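Local structure of CalS11 (Micromonospora echinospora, 3TOS) at residues Q65-V69 with T208-I212; P70-F76 with V182-F188. The protein probably catalyses an S-adenosylmethionine-dependent O-methylation in calicheamicin biosynthesis, and is seen here with the by-product S-adenosyl-L-homocysteine bound. All coordinates share one frame; numbering follows the deposited sequence.

Contact 1. Residues Q65-V69 with T208-I212; sequences QVLDV and TKGSI
Apolar contact between V66 and I212 is the tightest point here: CG1 of V66 lies 3.5 Å from CG1 of I212, closer than usual for two carbons, as the two branched chains pass at a slant. The next valine along, V69, uses both its branches. With chi1 at 179°, its CG1 stands anti to the backbone N and reaches CG2 of T208 at 3.8 Å, the two chains running antiparallel past one another, while its CG2 comes within 3.8 Å of the carbonyl O of G210. These contacts join two beta turns of the Rossmann-like methyltransferase fold: a type I turn, V66 to V69, between helix 50-65 and strand 72-76, and a type II turn, T208 to S211, leading into strand 211-215. Among polar links, a water bridges the segments, its O 2.9 Å from Q65 O and 2.7 Å from G210 O. Inside the second turn, T208 N donates to S211 OG at 3.0 Å, and OG also bonds to the carbonyl O of I183. The T208 hydroxyl turns to the backbone of L236 and L241 in the second subunit.

Contact 2. Residues P70-F76 with V182-F188; sequences PGVIMEF and VIALAYF. With SAH (S-adenosyl-L-homocysteine), chain O.
Strands 72-76 and 185-188 run almost exactly parallel, and V72 O accepts from both A184 N and L185 N where a beta bulge shifts the register by one residue. The A184 bond is the more bent of the two, 137° at the hydrogen; beyond the bulge the bonds straighten, with Y187 N to M74 O at 2.8 Å. On the face carrying M74 and F76, the rings of F76 and F188 meet edge-to-face, their planes 51° apart. CD2 of F76 sits over the centre of the F188 ring, 3.8 Å above its plane, and CE2 of F76 lies 3.9 Å from CB of A186, which meets the F76 ring at its edge. Were F188 cut back to an alanine, the edge of F76 would be likely to lose the ring face it rests on, with a gap opening beside V199 and L200. Further back, the selenium of M74 touches CD1 of I183 at 3.8 Å, the two chains meeting roughly perpendicular. On the other face E75 is extended, CG anti to the backbone N (chi1 -178°), which carries OE2 to 2.9 Å from the amino N of S-adenosyl-L-homocysteine. This oxygen is hydrogen-bonded to H83 ND1, and Y187 lies alongside with its hydroxyl bonded to D216 of the glutamate site. These are the central strands of the Rossmann-like sheet: helix 193-203 covers the phenylalanine face, helices 50-65 and 82-94 the face of I73 and Y187, and strands 103-107 and 211-215 flank the pair.

Overall arrangement
From the N terminus, the chain leaves helix 50-65 through the turn at 65-69 and passes directly into 70-76, so the first halves of both contacts are consecutive. It then builds the helices and strands between, and returns as strand 183-188 to close contact 2. After helix 193-203 it comes back at 208-212 and closes contact 1, within whose longer loop contact 2 is nested. The centres lie about 9 Å apart, and strand 183-188 is shared ground: I212 N is 2.9 Å from A184 O, a probable hydrogen bond, and V66 packs on A184. Together they tie the approach to strand 72-76, and that strand itself, to strands 183-188 and 211-215, beside the second subunit.

Contact 1. Residues Q65-V69 with T208-I212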
ATOM      1  N   GLN B  65      -1.268   9.610  18.411  1.00 10.31           N
ATOM      2  CA  GLN B  65      -0.258   8.547  18.260  1.00 10.25           C
ATOM      3  C   GLN B  65      -0.217   7.554  19.394  1.00 10.40           C
ATOM      4  O   GLN B  65       0.351   6.467  19.207  1.00 13.57           O
ATOM      5  CB  GLN B  65       1.159   9.119  18.044  1.00 13.26           C
ATOM      6  CG  GLN B  65       1.233   9.720  16.607  1.00 17.65           C
ATOM      7  CD  GLN B  65       2.646  10.091  16.164  1.00 21.69           C
ATOM      8  OE1 GLN B  65       3.599   9.362  16.402  1.00 23.56           O
ATOM      9  NE2 GLN B  65       2.776  11.246  15.529  1.00 23.53           N
ATOM     10  N   VAL B  66      -0.848   7.867  20.543  1.00  9.57           N
ATOM     11  CA  VAL B  66      -0.853   6.918  21.673  1.00 10.99           C
ATOM     12  C   VAL B  66      -2.269   6.397  22.016  1.00  9.76           C
ATOM     13  O   VAL B  66      -2.489   5.781  23.080  1.00  9.55           O
ATOM     14  CB  VAL B  66      -0.189   7.555  22.953  1.00 13.83           C
ATOM     15  CG1 VAL B  66       1.258   8.003  22.662  1.00 15.00           C
ATOM     16  CG2 VAL B  66      -1.036   8.734  23.529  1.00 14.19           C
ATOM     17  N   LEU B  67      -3.234   6.585  21.118  1.00  8.87           N
ATOM     18  CA  LEU B  67      -4.583   6.088  21.380  1.00  8.89           C
ATOM     19  C   LEU B  67      -4.562   4.545  21.467  1.00  8.07           C
ATOM     20  O   LEU B  67      -5.459   3.961  22.079  1.00 10.68           O
ATOM     21  CB  LEU B  67      -5.532   6.544  20.258  1.00  9.45           C
ATOM     22  CG  LEU B  67      -5.873   8.037  20.456  1.00 10.38           C
ATOM     23  CD1 LEU B  67      -6.793   8.409  19.318  1.00 13.85           C
ATOM     24  CD2 LEU B  67      -6.544   8.399  21.849  1.00 11.62           C
ATOM     25  N   ASP B  68      -3.557   3.883  20.889  1.00  8.12           N
ATOM     26  CA  ASP B  68      -3.454   2.425  21.025  1.00  8.15           C
ATOM     27  C   ASP B  68      -2.303   2.029  21.961  1.00  7.30           C
ATOM     28  O   ASP B  68      -1.808   0.914  21.869  1.00  9.00           O
ATOM     29  CB  ASP B  68      -3.294   1.717  19.637  1.00  9.40           C
ATOM     30  CG  ASP B  68      -2.009   2.096  18.918  1.00 11.83           C
ATOM     31  OD1 ASP B  68      -1.290   3.044  19.372  1.00 10.76           O
ATOM     32  OD2 ASP B  68      -1.741   1.469  17.858  1.00 14.44           O
ATOM     33  N   VAL B  69      -1.874   2.932  22.861  1.00  7.67           N
ATOM     34  CA  VAL B  69      -0.827   2.611  23.817  1.00  8.80           C
ATOM     35  C   VAL B  69      -1.441   2.751  25.242  1.00  8.00           C
ATOM     36  O   VAL B  69      -2.113   3.735  25.531  1.00  8.64           O
ATOM     37  CB  VAL B  69       0.372   3.543  23.670  1.00  9.57           C
ATOM     38  CG1 VAL B  69       1.480   3.198  24.714  1.00  9.58           C
ATOM     39  CG2 VAL B  69       0.929   3.481  22.223  1.00 10.56           C
ATOM     40  N   THR B 208       6.672   1.888  27.401  1.00  8.21           N
ATOM     41  CA  THR B 208       6.659   0.704  26.556  1.00  9.02           C
ATOM     42  C   THR B 208       7.155   1.044  25.148  1.00  9.02           C
ATOM     43  O   THR B 208       7.335   2.220  24.831  1.00  9.10           O
ATOM     44  CB  THR B 208       5.242   0.006  26.540  1.00  8.52           C
ATOM     45  OG1 THR B 208       5.355  -1.267  25.891  1.00  9.07           O
ATOM     46  CG2 THR B 208       4.244   0.806  25.758  1.00  8.49           C
ATOM     47  N   LYS B 209       7.448   0.043  24.320  1.00  7.77           N
ATOM     48  CA  LYS B 209       7.757   0.362  22.922  1.00  8.12           C
ATOM     49  C   LYS B 209       6.503   0.991  22.332  1.00  9.39           C
ATOM     50  O   LYS B 209       5.407   0.382  22.391  1.00 10.92           O
ATOM     51  CB  LYS B 209       8.170  -0.834  22.110  1.00 12.16           C
ATOM     52  CG  LYS B 209       9.404  -1.439  22.609  1.00 14.77           C
ATOM     53  CD  LYS B 209       9.811  -2.546  21.563  1.00 17.36           C
ATOM     54  CE  LYS B 209      10.830  -3.493  22.030  1.00 20.65           C
ATOM     55  NZ  LYS B 209      11.268  -4.273  20.856  1.00 21.77           N
ATOM     56  N   GLY B 210       6.651   2.192  21.749  1.00  7.22           N
ATOM     57  CA  GLY B 210       5.482   2.883  21.223  1.00  8.37           C
ATOM     58  C   GLY B 210       5.079   4.082  22.096  1.00  8.75           C
ATOM     59  O   GLY B 210       4.349   4.960  21.630  1.00  9.99           O
ATOM     60  N   SER B 211       5.502   4.092  23.372  1.00  7.96           N
ATOM     61  CA  SER B 211       5.334   5.325  24.159  1.00  7.21           C
ATOM     62  C   SER B 211       5.980   6.508  23.460  1.00  8.17           C
ATOM     63  O   SER B 211       7.016   6.377  22.824  1.00  9.64           O
ATOM     64  CB  SER B 211       5.929   5.194  25.569  1.00  7.52           C
ATOM     65  OG  SER B 211       5.198   4.217  26.324  1.00  8.92           O
ATOM     66  N   ILE B 212       5.372   7.671  23.577  1.00  7.81           N
ATOM     67  CA  ILE B 212       5.994   8.830  22.952  1.00  8.76           C
ATOM     68  C   ILE B 212       6.662   9.698  24.006  1.00  8.14           C
ATOM     69  O   ILE B 212       6.049   9.981  25.055  1.00 10.03           O
ATOM     70  CB  ILE B 212       4.915   9.723  22.202  1.00 10.76           C
ATOM     71  CG1 ILE B 212       4.254   8.884  21.114  1.00 14.75           C
ATOM     72  CG2 ILE B 212       5.564  11.104  21.712  1.00 11.70           C
ATOM     73  CD1 ILE B 212       5.161   8.559  19.974  1.00 15.71           C
TER
HETATM   74  O   HOH W   1       3.035   5.264  19.337  1.00 14.49           O

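Contact 2. Residues P70-F76 with V182-F188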
ATOM      1  N   PRO B  70      -1.245   1.765  26.143  1.00  8.46           N
ATOM      2  CA  PRO B  70      -1.795   1.873  27.504  1.00  8.87           C
ATOM      3  C   PRO B  70      -1.045   2.964  28.272  1.00 10.09           C
ATOM      4  O   PRO B  70       0.030   3.402  27.890  1.00 10.94           O
ATOM      5  CB  PRO B  70      -1.544   0.479  28.117  1.00 11.14           C
ATOM      6  CG  PRO B  70      -0.561  -0.146  27.305  1.00 13.45           C
ATOM      7  CD  PRO B  70      -0.564   0.485  25.920  1.00 11.02           C
ATOM      8  N   GLY B  71      -1.620   3.393  29.360  1.00  9.91           N
ATOM      9  CA  GLY B  71      -0.925   4.301  30.272  1.00  9.41           C
ATOM     10  C   GLY B  71      -1.447   5.700  30.360  1.00  7.48           C
ATOM     11  O   GLY B  71      -2.525   6.028  29.861  1.00  9.78           O
ATOM     12  N   VAL B  72      -0.658   6.523  30.997  1.00  6.17           N
ATOM     13  CA  VAL B  72      -1.009   7.909  31.363  1.00  6.86           C
ATOM     14  C   VAL B  72      -0.275   8.921  30.502  1.00  7.65           C
ATOM     15  O   VAL B  72       0.633   8.605  29.739  1.00  9.12           O
ATOM     16  CB  VAL B  72      -0.741   8.183  32.871  1.00  7.87           C
ATOM     17  CG1 VAL B  72      -1.372   7.061  33.759  1.00 11.06           C
ATOM     18  CG2 VAL B  72       0.758   8.231  33.134  1.00  9.52           C
ATOM     19  N   ILE B  73      -0.745  10.158  30.607  1.00  8.06           N
ATOM     20  CA  ILE B  73      -0.139  11.349  29.973  1.00  7.86           C
ATOM     21  C   ILE B  73       0.464  12.172  31.107  1.00  8.36           C
ATOM     22  O   ILE B  73      -0.237  12.473  32.106  1.00  8.84           O
ATOM     23  CB  ILE B  73      -1.219  12.210  29.225  1.00  9.20           C
ATOM     24  CG1 ILE B  73      -1.804  11.372  28.083  1.00 10.91           C
ATOM     25  CG2 ILE B  73      -0.552  13.510  28.682  1.00 11.07           C
ATOM     26  CD1 ILE B  73      -3.065  12.061  27.445  1.00 12.63           C
HETATM   27  N   MSE B  74       1.763  12.465  30.977  1.00  8.32           N
HETATM   28  CA  MSE B  74       2.463  13.330  31.938  1.00  8.32           C
HETATM   29  C   MSE B  74       3.019  14.558  31.264  1.00  8.46           C
HETATM   30  O   MSE B  74       3.593  14.438  30.171  1.00  8.65           O
HETATM   31  CB  MSE B  74       3.617  12.565  32.603  1.00  8.67           C
HETATM   32  CG  MSE B  74       3.115  11.416  33.473  1.00  9.91           C
HETATM   33 SE   MSE B  74       4.679  10.660  34.365  0.63 12.29          SE
HETATM   34  CE  MSE B  74       3.651   9.635  35.604  1.00 11.69           C
ATOM     35  N   GLU B  75       2.855  15.745  31.888  1.00  7.86           N
ATOM     36  CA  GLU B  75       3.531  16.962  31.411  1.00  8.40           C
ATOM     37  C   GLU B  75       4.432  17.411  32.521  1.00  7.63           C
ATOM     38  O   GLU B  75       3.991  17.524  33.656  1.00  9.75           O
ATOM     39  CB  GLU B  75       2.567  18.095  31.023  1.00 10.35           C
ATOM     40  CG  GLU B  75       3.431  19.292  30.500  1.00 10.85           C
ATOM     41  CD  GLU B  75       2.609  20.448  30.002  1.00 11.42           C
ATOM     42  OE1 GLU B  75       1.582  20.797  30.657  1.00 11.85           O
ATOM     43  OE2 GLU B  75       3.007  21.025  28.988  1.00 10.81           O
ATOM     44  N   PHE B  76       5.708  17.604  32.207  1.00  8.34           N
ATOM     45  CA  PHE B  76       6.656  18.155  33.167  1.00  8.79           C
ATOM     46  C   PHE B  76       6.865  19.618  32.753  1.00  8.55           C
ATOM     47  O   PHE B  76       7.535  19.926  31.741  1.00  8.86           O
ATOM     48  CB  PHE B  76       7.962  17.371  33.111  1.00  9.57           C
ATOM     49  CG  PHE B  76       7.732  15.875  33.135  1.00  8.92           C
ATOM     50  CD1 PHE B  76       7.251  15.245  34.286  1.00  7.89           C
ATOM     51  CD2 PHE B  76       7.972  15.110  31.980  1.00  8.57           C
ATOM     52  CE1 PHE B  76       7.003  13.822  34.274  1.00  8.59           C
ATOM     53  CE2 PHE B  76       7.681  13.737  31.945  1.00  9.09           C
ATOM     54  CZ  PHE B  76       7.227  13.087  33.132  1.00  8.17           C
ATOM     55  N   VAL B 182       1.900   2.930  33.578  1.00  9.01           N
ATOM     56  CA  VAL B 182       2.562   2.856  32.284  1.00  8.57           C
ATOM     57  C   VAL B 182       2.486   4.297  31.732  1.00  8.67           C
ATOM     58  O   VAL B 182       1.503   4.977  31.968  1.00  9.49           O
ATOM     59  CB  VAL B 182       1.871   1.856  31.304  1.00  8.38           C
ATOM     60  CG1 VAL B 182       2.609   1.866  29.955  1.00  9.48           C
ATOM     61  CG2 VAL B 182       1.852   0.437  31.879  1.00  9.23           C
ATOM     62  N   ILE B 183       3.535   4.800  31.085  1.00  7.26           N
ATOM     63  CA  ILE B 183       3.513   6.190  30.537  1.00  8.73           C
ATOM     64  C   ILE B 183       3.316   6.092  29.073  1.00  7.89           C
ATOM     65  O   ILE B 183       4.189   5.579  28.344  1.00  9.96           O
ATOM     66  CB  ILE B 183       4.827   6.950  30.857  1.00  9.24           C
ATOM     67  CG1 ILE B 183       4.947   7.056  32.385  1.00  8.99           C
ATOM     68  CG2 ILE B 183       4.840   8.404  30.137  1.00 10.32           C
ATOM     69  CD1 ILE B 183       6.315   7.558  32.884  1.00  9.34           C
ATOM     70  N   ALA B 184       2.164   6.553  28.590  1.00  6.71           N
ATOM     71  CA  ALA B 184       1.925   6.594  27.141  1.00  6.13           C
ATOM     72  C   ALA B 184       2.566   7.796  26.444  1.00  7.55           C
ATOM     73  O   ALA B 184       3.119   7.662  25.347  1.00  9.09           O
ATOM     74  CB  ALA B 184       0.439   6.557  26.855  1.00  8.20           C
ATOM     75  N   LEU B 185       2.484   8.947  27.102  1.00  7.60           N
ATOM     76  CA  LEU B 185       3.002  10.192  26.514  1.00  8.59           C
ATOM     77  C   LEU B 185       3.654  10.993  27.647  1.00  8.38           C
ATOM     78  O   LEU B 185       3.033  11.261  28.672  1.00  9.44           O
ATOM     79  CB  LEU B 185       1.861  11.002  25.832  1.00  9.37           C
ATOM     80  CG  LEU B 185       2.174  12.439  25.364  1.00 11.70           C
ATOM     81  CD1 LEU B 185       3.309  12.424  24.313  1.00 12.79           C
ATOM     82  CD2 LEU B 185       0.897  13.069  24.822  1.00 13.04           C
ATOM     83  N   ALA B 186       4.927  11.325  27.482  1.00  7.86           N
ATOM     84  CA  ALA B 186       5.710  12.109  28.451  1.00  8.07           C
ATOM     85  C   ALA B 186       6.113  13.380  27.737  1.00  8.08           C
ATOM     86  O   ALA B 186       6.889  13.330  26.748  1.00  9.69           O
ATOM     87  CB  ALA B 186       6.945  11.354  28.894  1.00  9.02           C
ATOM     88  N   TYR B 187       5.501  14.516  28.153  1.00  7.74           N
ATOM     89  CA  TYR B 187       5.751  15.815  27.523  1.00  7.45           C
ATOM     90  C   TYR B 187       6.714  16.642  28.362  1.00  6.58           C
ATOM     91  O   TYR B 187       6.360  17.154  29.425  1.00  7.66           O
ATOM     92  CB  TYR B 187       4.416  16.556  27.252  1.00  8.94           C
ATOM     93  CG  TYR B 187       4.656  17.657  26.235  1.00  9.29           C
ATOM     94  CD1 TYR B 187       5.065  18.946  26.632  1.00 10.27           C
ATOM     95  CD2 TYR B 187       4.531  17.411  24.864  1.00 10.78           C
ATOM     96  CE1 TYR B 187       5.387  19.920  25.685  1.00 11.32           C
ATOM     97  CE2 TYR B 187       4.816  18.381  23.915  1.00 11.25           C
ATOM     98  CZ  TYR B 187       5.250  19.617  24.328  1.00 10.70           C
ATOM     99  OH  TYR B 187       5.545  20.579  23.371  1.00 12.78           O
ATOM    100  N   PHE B 188       7.940  16.795  27.876  1.00  7.30           N
ATOM    101  CA  PHE B 188       8.939  17.577  28.602  1.00  7.31           C
ATOM    102  C   PHE B 188       8.900  19.041  28.225  1.00  7.89           C
ATOM    103  O   PHE B 188       9.233  19.420  27.086  1.00  9.71           O
ATOM    104  CB  PHE B 188      10.339  17.019  28.263  1.00  9.25           C
ATOM    105  CG  PHE B 188      10.636  15.748  28.993  1.00  9.14           C
ATOM    106  CD1 PHE B 188      10.150  14.509  28.523  1.00 10.63           C
ATOM    107  CD2 PHE B 188      11.408  15.781  30.126  1.00  9.63           C
ATOM    108  CE1 PHE B 188      10.419  13.307  29.222  1.00 10.40           C
ATOM    109  CE2 PHE B 188      11.698  14.620  30.817  1.00  9.58           C
ATOM    110  CZ  PHE B 188      11.214  13.334  30.356  1.00 11.22           C
TER
HETATM  111  N   SAH O 258       3.742  23.766  29.314  1.00  9.79           N
HETATM  112  CA  SAH O 258       3.529  25.219  29.615  1.00 10.23           C
HETATM  113  CB  SAH O 258       4.826  26.003  29.713  1.00  9.20           C
HETATM  114  CG  SAH O 258       5.695  25.548  30.905  1.00  9.29           C
HETATM  115  SD  SAH O 258       6.913  26.796  31.267  1.00 10.34           S
HETATM  116  C   SAH O 258       2.691  25.777  28.467  1.00 12.03           C
HETATM  117  O   SAH O 258       2.319  26.991  28.480  1.00 12.30           O
HETATM  118  OXT SAH O 258       2.261  25.040  27.571  1.00 11.85           O
HETATM  119  C5' SAH O 258       8.180  25.878  32.157  1.00  9.70           C
HETATM  120  C4' SAH O 258       7.699  25.288  33.526  1.00  9.00           C
HETATM  121  O4' SAH O 258       8.682  24.352  33.990  1.00  9.67           O
HETATM  122  C3' SAH O 258       7.635  26.409  34.574  1.00  9.51           C
HETATM  123  O3' SAH O 258       6.277  26.571  35.052  1.00 10.19           O
HETATM  124  C2' SAH O 258       8.614  25.934  35.635  1.00 10.52           C
HETATM  125  O2' SAH O 258       8.238  26.239  36.994  1.00 11.26           O
HETATM  126  C1' SAH O 258       8.649  24.408  35.387  1.00  9.10           C
HETATM  127  N9  SAH O 258       9.886  23.783  35.914  1.00  9.50           N
HETATM  128  C8  SAH O 258      11.167  23.991  35.508  1.00 11.22           C
HETATM  129  N7  SAH O 258      11.957  23.254  36.331  1.00 10.20           N
HETATM  130  C5  SAH O 258      11.204  22.608  37.244  1.00  9.83           C
HETATM  131  C6  SAH O 258      11.478  21.690  38.355  1.00  9.24           C
HETATM  132  N6  SAH O 258      12.755  21.385  38.686  1.00 12.05           N
HETATM  133  N1  SAH O 258      10.401  21.222  39.034  1.00 10.83           N
HETATM  134  C2  SAH O 258       9.120  21.558  38.695  1.00 10.60           C
HETATM  135  N3  SAH O 258       8.795  22.449  37.732  1.00 10.02           N
HETATM  136  C4  SAH O 258       9.833  22.930  36.960  1.00  9.51           C